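Local coordinates for protein Na Glutathione S-transferase 2 (PDB 2ON5) that binds glutathione and, as a hookworm glutathione S-transferase, probably catalyses its conjugation to electrophilic compounds, at residues R103-L106 / R107-G111; K119-K122 / E123-P127; D151-T154 / Y155-C159; D176-P179 / E180-A183. All coordinates share one frame; numbering follows the deposited sequence.

In the fold
Contacts 1 to 4 follow one another in series along the all-helical C-terminal half of the glutathione S-transferase fold; none nests in or crosses another, and each is local to one helix or its start. Contact 1 covers the short helix 103-110 and its glycine end. Contact 2 lies in the opening turns of helix 117-143, and the two touch where Y105 and P104 pack on L120, F121, L124 and L125. Contact 3, about 25 Å from contact 1 between centres and across the chain's centre, closes the loop that enters helix 155-168. Contact 4 ends the next loop by starting helix 179-189, its centre about 17 Å from those of contacts 2 and 3.

Contact 1 (R103-L106 / R107-G111); sequences RPYL and RVVAG. With EDO (1,2-ethanediol), chain L.
The short helix 103-110 of the glutathione S-transferase C-terminal domain is covered here from its first turn to its Schellman end, with Y105 and V109 meeting one turn apart. With CG of Y105 anti to the backbone N (chi1 170°), the phenol ring lies along the helix beside V109, whose CG2 lies over one ring face. This is a CH-pi contact offset toward the rim: CG2 of V109 is 3.8 Å from the centroid of the Y105 ring and 3.4 Å from CZ of Y105. At the ring edge, OH of Y105 shares a hydrogen bond of 2.9 Å with O1 of an ethanediol, either being a possible donor; this molecule, probably from the crystallisation liquor, also rests against CG1 of V109 and is bonded to the K205 carbonyl. The backbone bonds are regular: N of V109 to O of Y105 is 3.0 Å and nearly straight (176°), while N of A110 to O of L106 is 2.9 Å. The aliphatic parts of R103 and R107 touch, CG of R103 lying 3.7 Å from CD of R107. Their charged ends part, R103 NH2 bonding OD1 of N100 in the same chain and R107 NH2 making a salt bridge with D113. G111 ends the helix at positive phi, which glycine takes without strain, its N bonded to O of V108 at 2.9 Å. The chemistry thus separates by face: the buried aromatic ring meets aliphatic carbon while its hydroxyl reaches a polar partner, and the two arginines pack methylene on methylene while their like charges are answered separately.

Contact 2 (K119-K122 / E123-P127); sequences KLFK and ELLLP
L126 lies over one face of the F121 ring, while L125 meets the same ring obliquely. The ring is carried by CG of F121 anti to the backbone N (chi1 166°), which turns it along the helix toward both leucines. CG of L126 makes a CH-pi contact 4.2 Å from the F121 centroid, and CD2 of L126 reaches CZ of F121 at 3.4 Å; CD2 of L125 approaches CE1 of F121 at 4.0 Å. Branched leucines suit these places because two methyls can follow the flat ring. That F121 pairs with a residue five positions on fits the wider pi-type turn at 123-125. There O of L120 accepts twice, once from N of L124. Its second donor, N of L125, lies in the carbonyl plane, 3.1 Å from O of L120. N of L126 bonds O of F121 at 2.9 Å. P127 follows, its ring nitrogen having no hydrogen to give, and the helix kinks there. On the exposed side K119 and E123 cross, CG and CE of K119 lying against the carboxylate of E123. Their salt bridge, NZ of K119 to OE1 of E123, is long at 3.8 Å, and a water donates to the same OE1 at 2.9 Å while accepting weakly from NZ. The apolar face turns inward: F121 stacks on F171, F121 and L125 pack against I167 of helix 155-168, and L120, F121 and L125 pack against Y105 of helix 103-110.

Contact 3 (D151-T154 / Y155-C159); sequences DSVT and YADLC
A chi1 of 69° sets OG1 of T154 between its own backbone N and carbonyl carbon, facing the start of helix 155-168, and a chi1 of -64° on D157 swings its carboxylate back over the same end. T154 is the N-cap residue, and the two side chains meet across the first turn. N of T154 donates to OD1 of D157 at 2.8 Å, on the anti lone pair of that oxygen, away from OD2. OG1 of T154 accepts from N of A156, a weak bond of 3.4 Å. A water stitches the pair together, lying 2.8 Å from OG1 of T154 and donating to OD1 of D157 at 2.6 Å, so this oxygen receives two hydrogens. OD2 of D157 is in turn bonded by the backbone N of L148, so a second bond, to the other oxygen, fixes the rotation of the carboxylate. The negative charge sits by the helix N terminus, where the helix dipole would probably stabilise it. In the backbone, N of L158 gives to O of T154 at 3.2 Å. V153 adds an apolar contact beside the cap: its CG2 touches CB of D157 at 3.7 Å and CD2 of L158 at 4.1 Å. Y155 sends its phenol away into the core, where OH bonds D89 of helix 82-101. T154 at the N-cap and D157 three residues on form a capping box, consistent with the conserved Ser/Thr-X-X-Asp N-capping box that opens the corresponding core helix in glutathione S-transferases.

Contact 4 (D176-P179 / E180-A183); sequences DGFP and EIKA
The carboxylate end of E180 folds back along the P179 ring, the two side chains lying side by side and pointing the same way, so that OE1 of E180 comes to 3.4 Å from CD of P179. This is the N-terminal turn of helix 179-189, with F178 at the N-cap position and P179 as the first helical residue. Proline suits that place because its nitrogen has no hydrogen to give and the first turn asks for none, while its closed ring already holds phi at -64°. A bend at chi2 (94°) in E180 is what brings the carboxylate back beside the CD and CG edge of the ring. A glutamate here puts negative charge near the positive end of the helix dipole, probably a favourable placing, and OE2 of E180 has a long, weak ion pair with K137. Just before the cap, G177 takes positive phi, a conformation that a residue without a side chain adopts easily. On the inner side, CB of F178 rests on CG1 of I181 at 3.8 Å, whereas the phenyl ring leads on to helix 117-143, meeting F133 edge-to-face. I181 packs on F133 and M136 of that same helix, so the two apolar residues dock helix 179-189 on helix 117-143. The carbonyl of F178 serves two donors: N of I181 at 3.1 Å, standing well above the carbonyl plane, and N of K182 in a weak bond of 3.4 Å. Regular helical bonding then takes over, with N of A183 giving to O of P179 at 2.9 Å.

Contact 1 (R103-L106 / R107-G111)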
ATOM      1  N   ARG A 103       0.576   0.869  14.737  1.00 23.29           N
ATOM      2  CA  ARG A 103       1.784   0.021  14.816  1.00 24.87           C
ATOM      3  C   ARG A 103       2.415  -0.124  16.228  1.00 23.83           C
ATOM      4  O   ARG A 103       2.799  -1.227  16.606  1.00 22.97           O
ATOM      5  CB  ARG A 103       2.855   0.451  13.813  1.00 24.96           C
ATOM      6  CG  ARG A 103       4.069  -0.491  13.821  1.00 27.43           C
ATOM      7  CD  ARG A 103       5.248  -0.014  12.937  1.00 29.03           C
ATOM      8  NE  ARG A 103       4.844   0.683  11.718  1.00 38.57           N
ATOM      9  CZ  ARG A 103       4.467   0.099  10.577  1.00 41.35           C
ATOM     10  NH1 ARG A 103       4.394  -1.228  10.479  1.00 44.27           N
ATOM     11  NH2 ARG A 103       4.147   0.853   9.526  1.00 41.31           N
ATOM     12  N   PRO A 104       2.521   0.981  16.994  1.00 23.98           N
ATOM     13  CA  PRO A 104       3.047   0.853  18.376  1.00 23.96           C
ATOM     14  C   PRO A 104       2.256  -0.131  19.242  1.00 23.92           C
ATOM     15  O   PRO A 104       2.850  -0.865  20.057  1.00 23.56           O
ATOM     16  CB  PRO A 104       2.931   2.287  18.927  1.00 23.13           C
ATOM     17  CG  PRO A 104       2.999   3.150  17.718  1.00 24.63           C
ATOM     18  CD  PRO A 104       2.232   2.388  16.664  1.00 23.02           C
ATOM     19  N   TYR A 105       0.931  -0.157  19.070  1.00 22.77           N
ATOM     20  CA  TYR A 105       0.084  -1.111  19.783  1.00 22.47           C
ATOM     21  C   TYR A 105       0.351  -2.556  19.320  1.00 23.05           C
ATOM     22  O   TYR A 105       0.524  -3.486  20.127  1.00 21.65           O
ATOM     23  CB  TYR A 105      -1.411  -0.723  19.614  1.00 22.04           C
ATOM     24  CG  TYR A 105      -2.343  -1.788  20.106  1.00 21.75           C
ATOM     25  CD1 TYR A 105      -2.709  -1.843  21.450  1.00 21.27           C
ATOM     26  CD2 TYR A 105      -2.828  -2.779  19.237  1.00 20.65           C
ATOM     27  CE1 TYR A 105      -3.539  -2.854  21.930  1.00 21.73           C
ATOM     28  CE2 TYR A 105      -3.664  -3.800  19.698  1.00 23.30           C
ATOM     29  CZ  TYR A 105      -4.019  -3.819  21.062  1.00 22.50           C
ATOM     30  OH  TYR A 105      -4.831  -4.811  21.549  1.00 21.22           O
ATOM     31  N   LEU A 106       0.381  -2.746  18.003  1.00 21.50           N
ATOM     32  CA  LEU A 106       0.563  -4.073  17.445  1.00 22.46           C
ATOM     33  C   LEU A 106       1.931  -4.676  17.834  1.00 23.00           C
ATOM     34  O   LEU A 106       2.027  -5.862  18.158  1.00 23.02           O
ATOM     35  CB  LEU A 106       0.374  -4.046  15.920  1.00 21.07           C
ATOM     36  CG  LEU A 106      -0.993  -3.519  15.477  1.00 21.51           C
ATOM     37  CD1 LEU A 106      -1.014  -3.148  13.964  1.00 21.92           C
ATOM     38  CD2 LEU A 106      -2.092  -4.540  15.818  1.00 20.46           C
ATOM     39  N   ARG A 107       2.969  -3.859  17.821  1.00 23.86           N
ATOM     40  CA  ARG A 107       4.304  -4.325  18.219  1.00 26.15           C
ATOM     41  C   ARG A 107       4.345  -4.791  19.695  1.00 26.18           C
ATOM     42  O   ARG A 107       4.948  -5.813  20.027  1.00 26.64           O
ATOM     43  CB  ARG A 107       5.341  -3.242  17.950  1.00 25.53           C
ATOM     44  CG  ARG A 107       5.665  -3.093  16.438  1.00 27.75           C
ATOM     45  CD  ARG A 107       6.565  -1.903  16.141  1.00 28.21           C
ATOM     46  NE  ARG A 107       7.831  -2.008  16.878  1.00 34.18           N
ATOM     47  CZ  ARG A 107       8.888  -2.707  16.477  1.00 34.76           C
ATOM     48  NH1 ARG A 107       8.870  -3.367  15.321  1.00 34.37           N
ATOM     49  NH2 ARG A 107       9.971  -2.746  17.241  1.00 36.92           N
ATOM     50  N   VAL A 108       3.669  -4.042  20.555  1.00 26.29           N
ATOM     51  CA  VAL A 108       3.545  -4.421  21.962  1.00 26.80           C
ATOM     52  C   VAL A 108       2.791  -5.750  22.132  1.00 27.53           C
ATOM     53  O   VAL A 108       3.327  -6.669  22.750  1.00 26.83           O
ATOM     54  CB  VAL A 108       2.948  -3.278  22.811  1.00 25.72           C
ATOM     55  CG1 VAL A 108       2.556  -3.802  24.219  1.00 25.29           C
ATOM     56  CG2 VAL A 108       3.959  -2.136  22.916  1.00 24.48           C
ATOM     57  N   VAL A 109       1.590  -5.872  21.555  1.00 27.72           N
ATOM     58  CA  VAL A 109       0.813  -7.129  21.653  1.00 28.64           C
ATOM     59  C   VAL A 109       1.601  -8.342  21.085  1.00 29.65           C
ATOM     60  O   VAL A 109       1.585  -9.437  21.660  1.00 28.76           O
ATOM     61  CB  VAL A 109      -0.613  -6.996  21.016  1.00 28.39           C
ATOM     62  CG1 VAL A 109      -1.355  -8.313  21.003  1.00 28.38           C
ATOM     63  CG2 VAL A 109      -1.445  -5.979  21.776  1.00 26.35           C
ATOM     64  N   ALA A 110       2.319  -8.117  19.991  1.00 30.15           N
ATOM     65  CA  ALA A 110       3.138  -9.169  19.371  1.00 31.42           C
ATOM     66  C   ALA A 110       4.334  -9.583  20.250  1.00 32.52           C
ATOM     67  O   ALA A 110       4.931 -10.635  20.024  1.00 31.90           O
ATOM     68  CB  ALA A 110       3.608  -8.736  17.981  1.00 30.44           C
ATOM     69  N   GLY A 111       4.666  -8.760  21.251  1.00 33.39           N
ATOM     70  CA  GLY A 111       5.802  -9.041  22.135  1.00 35.03           C
ATOM     71  C   GLY A 111       7.120  -8.476  21.628  1.00 35.77           C
ATOM     72  O   GLY A 111       8.173  -8.692  22.242  1.00 36.09           O
TER
HETATM   73  C1  EDO L 422      -5.361  -8.455  20.320  1.00 34.17           C
HETATM   74  O1  EDO L 422      -4.516  -7.312  20.077  1.00 30.33           O
HETATM   75  C2  EDO L 422      -4.686  -9.800  20.106  1.00 36.07           C
HETATM   76  O2  EDO L 422      -3.830  -9.850  18.936  1.00 36.23           O

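Contact 2 (K119-K122 / E123-P127)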
ATOM      1  N   LYS A 119      -3.152   0.350  27.825  1.00 29.74           N
ATOM      2  CA  LYS A 119      -2.920   1.795  27.721  1.00 29.09           C
ATOM      3  C   LYS A 119      -2.875   2.252  26.257  1.00 28.39           C
ATOM      4  O   LYS A 119      -3.499   3.261  25.885  1.00 27.20           O
ATOM      5  CB  LYS A 119      -1.644   2.189  28.462  1.00 29.55           C
ATOM      6  CG  LYS A 119      -1.356   3.679  28.492  1.00 31.83           C
ATOM      7  CD  LYS A 119      -0.288   4.011  29.539  1.00 36.02           C
ATOM      8  CE  LYS A 119       0.339   5.386  29.296  1.00 38.70           C
ATOM      9  NZ  LYS A 119       1.537   5.289  28.388  1.00 41.19           N
ATOM     10  N   LEU A 120      -2.131   1.510  25.440  1.00 26.96           N
ATOM     11  CA  LEU A 120      -2.016   1.826  24.016  1.00 27.26           C
ATOM     12  C   LEU A 120      -3.351   1.670  23.299  1.00 26.70           C
ATOM     13  O   LEU A 120      -3.655   2.411  22.350  1.00 26.51           O
ATOM     14  CB  LEU A 120      -1.008   0.905  23.335  1.00 27.23           C
ATOM     15  CG  LEU A 120       0.447   1.314  23.056  1.00 30.17           C
ATOM     16  CD1 LEU A 120       0.706   2.820  23.122  1.00 27.42           C
ATOM     17  CD2 LEU A 120       1.354   0.530  23.940  1.00 25.23           C
ATOM     18  N   PHE A 121      -4.136   0.688  23.731  1.00 25.67           N
ATOM     19  CA  PHE A 121      -5.426   0.439  23.113  1.00 25.61           C
ATOM     20  C   PHE A 121      -6.300   1.671  23.330  1.00 25.89           C
ATOM     21  O   PHE A 121      -6.891   2.202  22.386  1.00 24.64           O
ATOM     22  CB  PHE A 121      -6.085  -0.830  23.674  1.00 24.67           C
ATOM     23  CG  PHE A 121      -7.553  -0.955  23.324  1.00 25.34           C
ATOM     24  CD1 PHE A 121      -7.947  -1.509  22.101  1.00 23.82           C
ATOM     25  CD2 PHE A 121      -8.536  -0.502  24.203  1.00 23.76           C
ATOM     26  CE1 PHE A 121      -9.285  -1.611  21.767  1.00 24.55           C
ATOM     27  CE2 PHE A 121      -9.880  -0.605  23.874  1.00 23.76           C
ATOM     28  CZ  PHE A 121     -10.260  -1.158  22.662  1.00 23.30           C
ATOM     29  N   LYS A 122      -6.331   2.148  24.577  1.00 25.82           N
ATOM     30  CA  LYS A 122      -7.121   3.312  24.938  1.00 27.45           C
ATOM     31  C   LYS A 122      -6.607   4.592  24.297  1.00 27.10           C
ATOM     32  O   LYS A 122      -7.391   5.393  23.805  1.00 27.22           O
ATOM     33  CB  LYS A 122      -7.168   3.491  26.466  1.00 27.36           C
ATOM     34  CG  LYS A 122      -8.213   2.634  27.146  1.00 28.43           C
ATOM     35  CD  LYS A 122      -8.300   2.974  28.668  1.00 29.77           C
ATOM     36  CE  LYS A 122      -7.415   2.084  29.491  1.00 32.93           C
ATOM     37  NZ  LYS A 122      -7.378   2.516  30.938  1.00 37.92           N
ATOM     38  N   GLU A 123      -5.295   4.785  24.308  1.00 26.79           N
ATOM     39  CA  GLU A 123      -4.726   6.081  23.949  1.00 27.32           C
ATOM     40  C   GLU A 123      -4.478   6.196  22.446  1.00 26.43           C
ATOM     41  O   GLU A 123      -4.556   7.285  21.880  1.00 24.91           O
ATOM     42  CB  GLU A 123      -3.438   6.349  24.749  1.00 27.79           C
ATOM     43  CG  GLU A 123      -3.652   6.462  26.272  1.00 29.34           C
ATOM     44  CD  GLU A 123      -2.393   6.918  27.051  1.00 29.98           C
ATOM     45  OE1 GLU A 123      -1.293   6.998  26.462  1.00 31.77           O
ATOM     46  OE2 GLU A 123      -2.515   7.202  28.263  1.00 32.21           O
ATOM     47  N   LEU A 124      -4.204   5.054  21.812  1.00 25.37           N
ATOM     48  CA  LEU A 124      -3.824   5.007  20.406  1.00 25.07           C
ATOM     49  C   LEU A 124      -4.914   4.386  19.513  1.00 24.45           C
ATOM     50  O   LEU A 124      -5.405   5.032  18.570  1.00 23.47           O
ATOM     51  CB  LEU A 124      -2.496   4.248  20.256  1.00 25.17           C
ATOM     52  CG  LEU A 124      -1.854   4.218  18.867  1.00 25.79           C
ATOM     53  CD1 LEU A 124      -1.823   5.585  18.245  1.00 24.91           C
ATOM     54  CD2 LEU A 124      -0.460   3.629  18.934  1.00 25.45           C
ATOM     55  N   LEU A 125      -5.299   3.150  19.827  1.00 23.10           N
ATOM     56  CA  LEU A 125      -6.203   2.405  18.940  1.00 23.27           C
ATOM     57  C   LEU A 125      -7.637   2.981  18.900  1.00 23.06           C
ATOM     58  O   LEU A 125      -8.202   3.169  17.814  1.00 22.23           O
ATOM     59  CB  LEU A 125      -6.181   0.905  19.284  1.00 22.97           C
ATOM     60  CG  LEU A 125      -6.738  -0.048  18.225  1.00 22.48           C
ATOM     61  CD1 LEU A 125      -6.169  -1.464  18.392  1.00 20.45           C
ATOM     62  CD2 LEU A 125      -8.254  -0.081  18.274  1.00 18.47           C
ATOM     63  N   LEU A 126      -8.220   3.287  20.062  1.00 22.59           N
ATOM     64  CA  LEU A 126      -9.599   3.771  20.087  1.00 22.17           C
ATOM     65  C   LEU A 126      -9.810   5.006  19.214  1.00 21.87           C
ATOM     66  O   LEU A 126     -10.725   5.016  18.399  1.00 21.71           O
ATOM     67  CB  LEU A 126     -10.128   4.001  21.511  1.00 22.31           C
ATOM     68  CG  LEU A 126     -10.475   2.738  22.314  1.00 22.26           C
ATOM     69  CD1 LEU A 126     -10.969   3.135  23.709  1.00 24.72           C
ATOM     70  CD2 LEU A 126     -11.499   1.857  21.599  1.00 23.93           C
ATOM     71  N   PRO A 127      -8.960   6.051  19.370  1.00 22.64           N
ATOM     72  CA  PRO A 127      -9.132   7.243  18.522  1.00 21.94           C
ATOM     73  C   PRO A 127      -8.860   6.992  17.040  1.00 21.44           C
ATOM     74  O   PRO A 127      -9.514   7.597  16.191  1.00 20.13           O
ATOM     75  CB  PRO A 127      -8.095   8.214  19.088  1.00 23.01           C
ATOM     76  CG  PRO A 127      -7.792   7.710  20.450  1.00 22.65           C
ATOM     77  CD  PRO A 127      -7.852   6.243  20.327  1.00 22.53           C
TER
HETATM   78  O   HOH W   1       1.270   8.276  26.724  1.00 44.14           O

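Contact 3 (D151-T154 / Y155-C159)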
ATOM      1  N   ASP A 151     -20.917  -6.876  -3.899  1.00 22.32           N
ATOM      2  CA  ASP A 151     -21.904  -7.765  -3.332  1.00 23.48           C
ATOM      3  C   ASP A 151     -21.273  -9.043  -2.805  1.00 23.06           C
ATOM      4  O   ASP A 151     -21.973  -9.871  -2.241  1.00 23.36           O
ATOM      5  CB  ASP A 151     -22.990  -8.107  -4.380  1.00 25.13           C
ATOM      6  CG  ASP A 151     -23.859  -6.906  -4.765  1.00 27.64           C
ATOM      7  OD1 ASP A 151     -24.405  -6.912  -5.890  1.00 34.65           O
ATOM      8  OD2 ASP A 151     -24.017  -5.973  -3.954  1.00 32.68           O
ATOM      9  N   SER A 152     -19.959  -9.216  -2.977  1.00 22.44           N
ATOM     10  CA  SER A 152     -19.314 -10.443  -2.520  1.00 22.20           C
ATOM     11  C   SER A 152     -17.997 -10.165  -1.769  1.00 21.45           C
ATOM     12  O   SER A 152     -17.472  -9.052  -1.840  1.00 20.44           O
ATOM     13  CB  SER A 152     -19.085 -11.392  -3.707  1.00 23.14           C
ATOM     14  OG  SER A 152     -18.233 -10.798  -4.663  1.00 25.76           O
ATOM     15  N   VAL A 153     -17.501 -11.170  -1.039  1.00 20.16           N
ATOM     16  CA  VAL A 153     -16.301 -11.011  -0.185  1.00 19.43           C
ATOM     17  C   VAL A 153     -15.050 -10.695  -1.005  1.00 18.76           C
ATOM     18  O   VAL A 153     -14.834 -11.276  -2.074  1.00 17.98           O
ATOM     19  CB  VAL A 153     -16.070 -12.237   0.762  1.00 19.31           C
ATOM     20  CG1 VAL A 153     -15.629 -13.507  -0.019  1.00 20.22           C
ATOM     21  CG2 VAL A 153     -15.061 -11.886   1.891  1.00 19.10           C
ATOM     22  N   THR A 154     -14.245  -9.753  -0.509  1.00 17.47           N
ATOM     23  CA  THR A 154     -12.967  -9.429  -1.126  1.00 17.15           C
ATOM     24  C   THR A 154     -11.849  -9.441  -0.084  1.00 17.16           C
ATOM     25  O   THR A 154     -12.109  -9.531   1.122  1.00 16.19           O
ATOM     26  CB  THR A 154     -12.956  -8.034  -1.826  1.00 17.35           C
ATOM     27  OG1 THR A 154     -13.030  -7.009  -0.841  1.00 18.28           O
ATOM     28  CG2 THR A 154     -14.077  -7.925  -2.851  1.00 15.14           C
ATOM     29  N   TYR A 155     -10.607  -9.320  -0.537  1.00 16.56           N
ATOM     30  CA  TYR A 155      -9.502  -9.339   0.447  1.00 16.08           C
ATOM     31  C   TYR A 155      -9.556  -8.154   1.418  1.00 15.87           C
ATOM     32  O   TYR A 155      -9.021  -8.229   2.535  1.00 15.23           O
ATOM     33  CB  TYR A 155      -8.133  -9.508  -0.228  1.00 16.26           C
ATOM     34  CG  TYR A 155      -7.606  -8.276  -0.921  1.00 16.78           C
ATOM     35  CD1 TYR A 155      -6.822  -7.368  -0.217  1.00 18.80           C
ATOM     36  CD2 TYR A 155      -7.879  -8.015  -2.272  1.00 16.76           C
ATOM     37  CE1 TYR A 155      -6.331  -6.212  -0.824  1.00 18.82           C
ATOM     38  CE2 TYR A 155      -7.377  -6.847  -2.898  1.00 17.52           C
ATOM     39  CZ  TYR A 155      -6.612  -5.957  -2.151  1.00 17.48           C
ATOM     40  OH  TYR A 155      -6.110  -4.803  -2.702  1.00 19.32           O
ATOM     41  N   ALA A 156     -10.208  -7.062   1.014  1.00 14.93           N
ATOM     42  CA  ALA A 156     -10.369  -5.951   1.947  1.00 15.24           C
ATOM     43  C   ALA A 156     -11.281  -6.372   3.130  1.00 15.58           C
ATOM     44  O   ALA A 156     -11.013  -6.000   4.271  1.00 15.49           O
ATOM     45  CB  ALA A 156     -10.910  -4.700   1.229  1.00 14.56           C
ATOM     46  N   ASP A 157     -12.347  -7.131   2.847  1.00 15.59           N
ATOM     47  CA  ASP A 157     -13.206  -7.700   3.901  1.00 16.17           C
ATOM     48  C   ASP A 157     -12.393  -8.574   4.869  1.00 16.12           C
ATOM     49  O   ASP A 157     -12.551  -8.491   6.095  1.00 16.07           O
ATOM     50  CB  ASP A 157     -14.351  -8.506   3.308  1.00 16.33           C
ATOM     51  CG  ASP A 157     -15.296  -7.643   2.486  1.00 18.96           C
ATOM     52  OD1 ASP A 157     -15.416  -7.920   1.269  1.00 17.01           O
ATOM     53  OD2 ASP A 157     -15.853  -6.666   3.070  1.00 17.11           O
ATOM     54  N   LEU A 158     -11.518  -9.389   4.298  1.00 15.68           N
ATOM     55  CA  LEU A 158     -10.765 -10.346   5.086  1.00 16.56           C
ATOM     56  C   LEU A 158      -9.840  -9.585   6.005  1.00 16.58           C
ATOM     57  O   LEU A 158      -9.759  -9.912   7.186  1.00 15.89           O
ATOM     58  CB  LEU A 158      -9.984 -11.324   4.183  1.00 17.01           C
ATOM     59  CG  LEU A 158     -10.806 -12.223   3.231  1.00 15.82           C
ATOM     60  CD1 LEU A 158      -9.932 -13.088   2.293  1.00 18.77           C
ATOM     61  CD2 LEU A 158     -11.772 -13.119   4.014  1.00 16.79           C
ATOM     62  N   CYS A 159      -9.193  -8.536   5.472  1.00 17.23           N
ATOM     63  CA  CYS A 159      -8.294  -7.682   6.288  1.00 17.00           C
ATOM     64  C   CYS A 159      -9.058  -7.086   7.461  1.00 16.98           C
ATOM     65  O   CYS A 159      -8.604  -7.166   8.606  1.00 15.33           O
ATOM     66  CB  CYS A 159      -7.658  -6.545   5.468  1.00 16.95           C
ATOM     67  SG  CYS A 159      -6.414  -7.128   4.294  1.00 17.88           S
TER
HETATM   68  O   HOH W   2     -15.625  -6.045  -0.525  1.00 16.76           O

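Contact 4 (D176-P179 / E180-A183)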
ATOM      1  N   ASP A 176     -17.532  -0.707  20.224  1.00 20.63           N
ATOM      2  CA  ASP A 176     -18.406   0.326  20.798  1.00 20.72           C
ATOM      3  C   ASP A 176     -18.591   1.470  19.821  1.00 20.57           C
ATOM      4  O   ASP A 176     -17.607   2.061  19.329  1.00 20.80           O
ATOM      5  CB  ASP A 176     -17.808   0.904  22.087  1.00 21.59           C
ATOM      6  CG  ASP A 176     -17.895  -0.046  23.276  1.00 22.59           C
ATOM      7  OD1 ASP A 176     -18.337  -1.209  23.138  1.00 23.79           O
ATOM      8  OD2 ASP A 176     -17.490   0.409  24.367  1.00 25.86           O
ATOM      9  N   GLY A 177     -19.849   1.772  19.534  1.00 20.65           N
ATOM     10  CA  GLY A 177     -20.227   2.851  18.606  1.00 21.10           C
ATOM     11  C   GLY A 177     -20.264   2.415  17.147  1.00 21.11           C
ATOM     12  O   GLY A 177     -20.590   3.213  16.248  1.00 20.63           O
ATOM     13  N   PHE A 178     -19.912   1.150  16.908  1.00 21.09           N
ATOM     14  CA  PHE A 178     -19.689   0.662  15.533  1.00 21.80           C
ATOM     15  C   PHE A 178     -20.247  -0.738  15.339  1.00 21.95           C
ATOM     16  O   PHE A 178     -19.509  -1.654  14.965  1.00 21.14           O
ATOM     17  CB  PHE A 178     -18.196   0.703  15.157  1.00 21.64           C
ATOM     18  CG  PHE A 178     -17.644   2.089  15.071  1.00 22.85           C
ATOM     19  CD1 PHE A 178     -16.882   2.609  16.113  1.00 22.88           C
ATOM     20  CD2 PHE A 178     -17.921   2.889  13.977  1.00 20.87           C
ATOM     21  CE1 PHE A 178     -16.381   3.923  16.049  1.00 22.03           C
ATOM     22  CE2 PHE A 178     -17.416   4.213  13.894  1.00 23.42           C
ATOM     23  CZ  PHE A 178     -16.633   4.714  14.933  1.00 22.73           C
ATOM     24  N   PRO A 179     -21.576  -0.895  15.541  1.00 22.41           N
ATOM     25  CA  PRO A 179     -22.217  -2.223  15.448  1.00 22.15           C
ATOM     26  C   PRO A 179     -22.142  -2.816  14.028  1.00 22.20           C
ATOM     27  O   PRO A 179     -22.135  -4.043  13.883  1.00 22.95           O
ATOM     28  CB  PRO A 179     -23.662  -1.947  15.882  1.00 22.29           C
ATOM     29  CG  PRO A 179     -23.884  -0.457  15.563  1.00 21.76           C
ATOM     30  CD  PRO A 179     -22.545   0.177  15.847  1.00 22.64           C
ATOM     31  N   GLU A 180     -22.091  -1.945  13.016  1.00 21.95           N
ATOM     32  CA  GLU A 180     -21.889  -2.317  11.594  1.00 21.78           C
ATOM     33  C   GLU A 180     -20.578  -3.062  11.350  1.00 20.28           C
ATOM     34  O   GLU A 180     -20.486  -3.939  10.470  1.00 19.26           O
ATOM     35  CB  GLU A 180     -21.860  -1.056  10.711  1.00 21.99           C
ATOM     36  CG  GLU A 180     -23.149  -0.232  10.735  1.00 26.69           C
ATOM     37  CD  GLU A 180     -23.105   0.886  11.758  1.00 29.90           C
ATOM     38  OE1 GLU A 180     -22.163   0.904  12.588  1.00 27.30           O
ATOM     39  OE2 GLU A 180     -24.037   1.730  11.727  1.00 33.85           O
ATOM     40  N   ILE A 181     -19.548  -2.649  12.079  1.00 19.41           N
ATOM     41  CA  ILE A 181     -18.215  -3.245  11.928  1.00 18.77           C
ATOM     42  C   ILE A 181     -18.192  -4.608  12.598  1.00 19.55           C
ATOM     43  O   ILE A 181     -17.639  -5.549  12.048  1.00 18.44           O
ATOM     44  CB  ILE A 181     -17.080  -2.285  12.454  1.00 19.33           C
ATOM     45  CG1 ILE A 181     -17.231  -0.873  11.853  1.00 17.75           C
ATOM     46  CG2 ILE A 181     -15.698  -2.882  12.167  1.00 18.19           C
ATOM     47  CD1 ILE A 181     -17.099  -0.830  10.306  1.00 16.62           C
ATOM     48  N   LYS A 182     -18.830  -4.719  13.770  1.00 18.69           N
ATOM     49  CA  LYS A 182     -19.070  -6.046  14.354  1.00 19.12           C
ATOM     50  C   LYS A 182     -19.886  -6.970  13.446  1.00 18.70           C
ATOM     51  O   LYS A 182     -19.531  -8.152  13.283  1.00 18.85           O
ATOM     52  CB  LYS A 182     -19.717  -5.946  15.736  1.00 18.19           C
ATOM     53  CG  LYS A 182     -19.599  -7.230  16.550  1.00 20.02           C
ATOM     54  CD  LYS A 182     -20.038  -7.001  17.990  1.00 22.46           C
ATOM     55  CE  LYS A 182     -19.817  -8.256  18.820  1.00 24.67           C
ATOM     56  NZ  LYS A 182     -20.202  -8.039  20.272  1.00 24.72           N
ATOM     57  N   ALA A 183     -20.972  -6.447  12.873  1.00 18.67           N
ATOM     58  CA  ALA A 183     -21.808  -7.228  11.971  1.00 18.84           C
ATOM     59  C   ALA A 183     -20.968  -7.737  10.794  1.00 18.35           C
ATOM     60  O   ALA A 183     -21.078  -8.883  10.387  1.00 16.58           O
ATOM     61  CB  ALA A 183     -22.994  -6.384  11.450  1.00 18.71           C
TER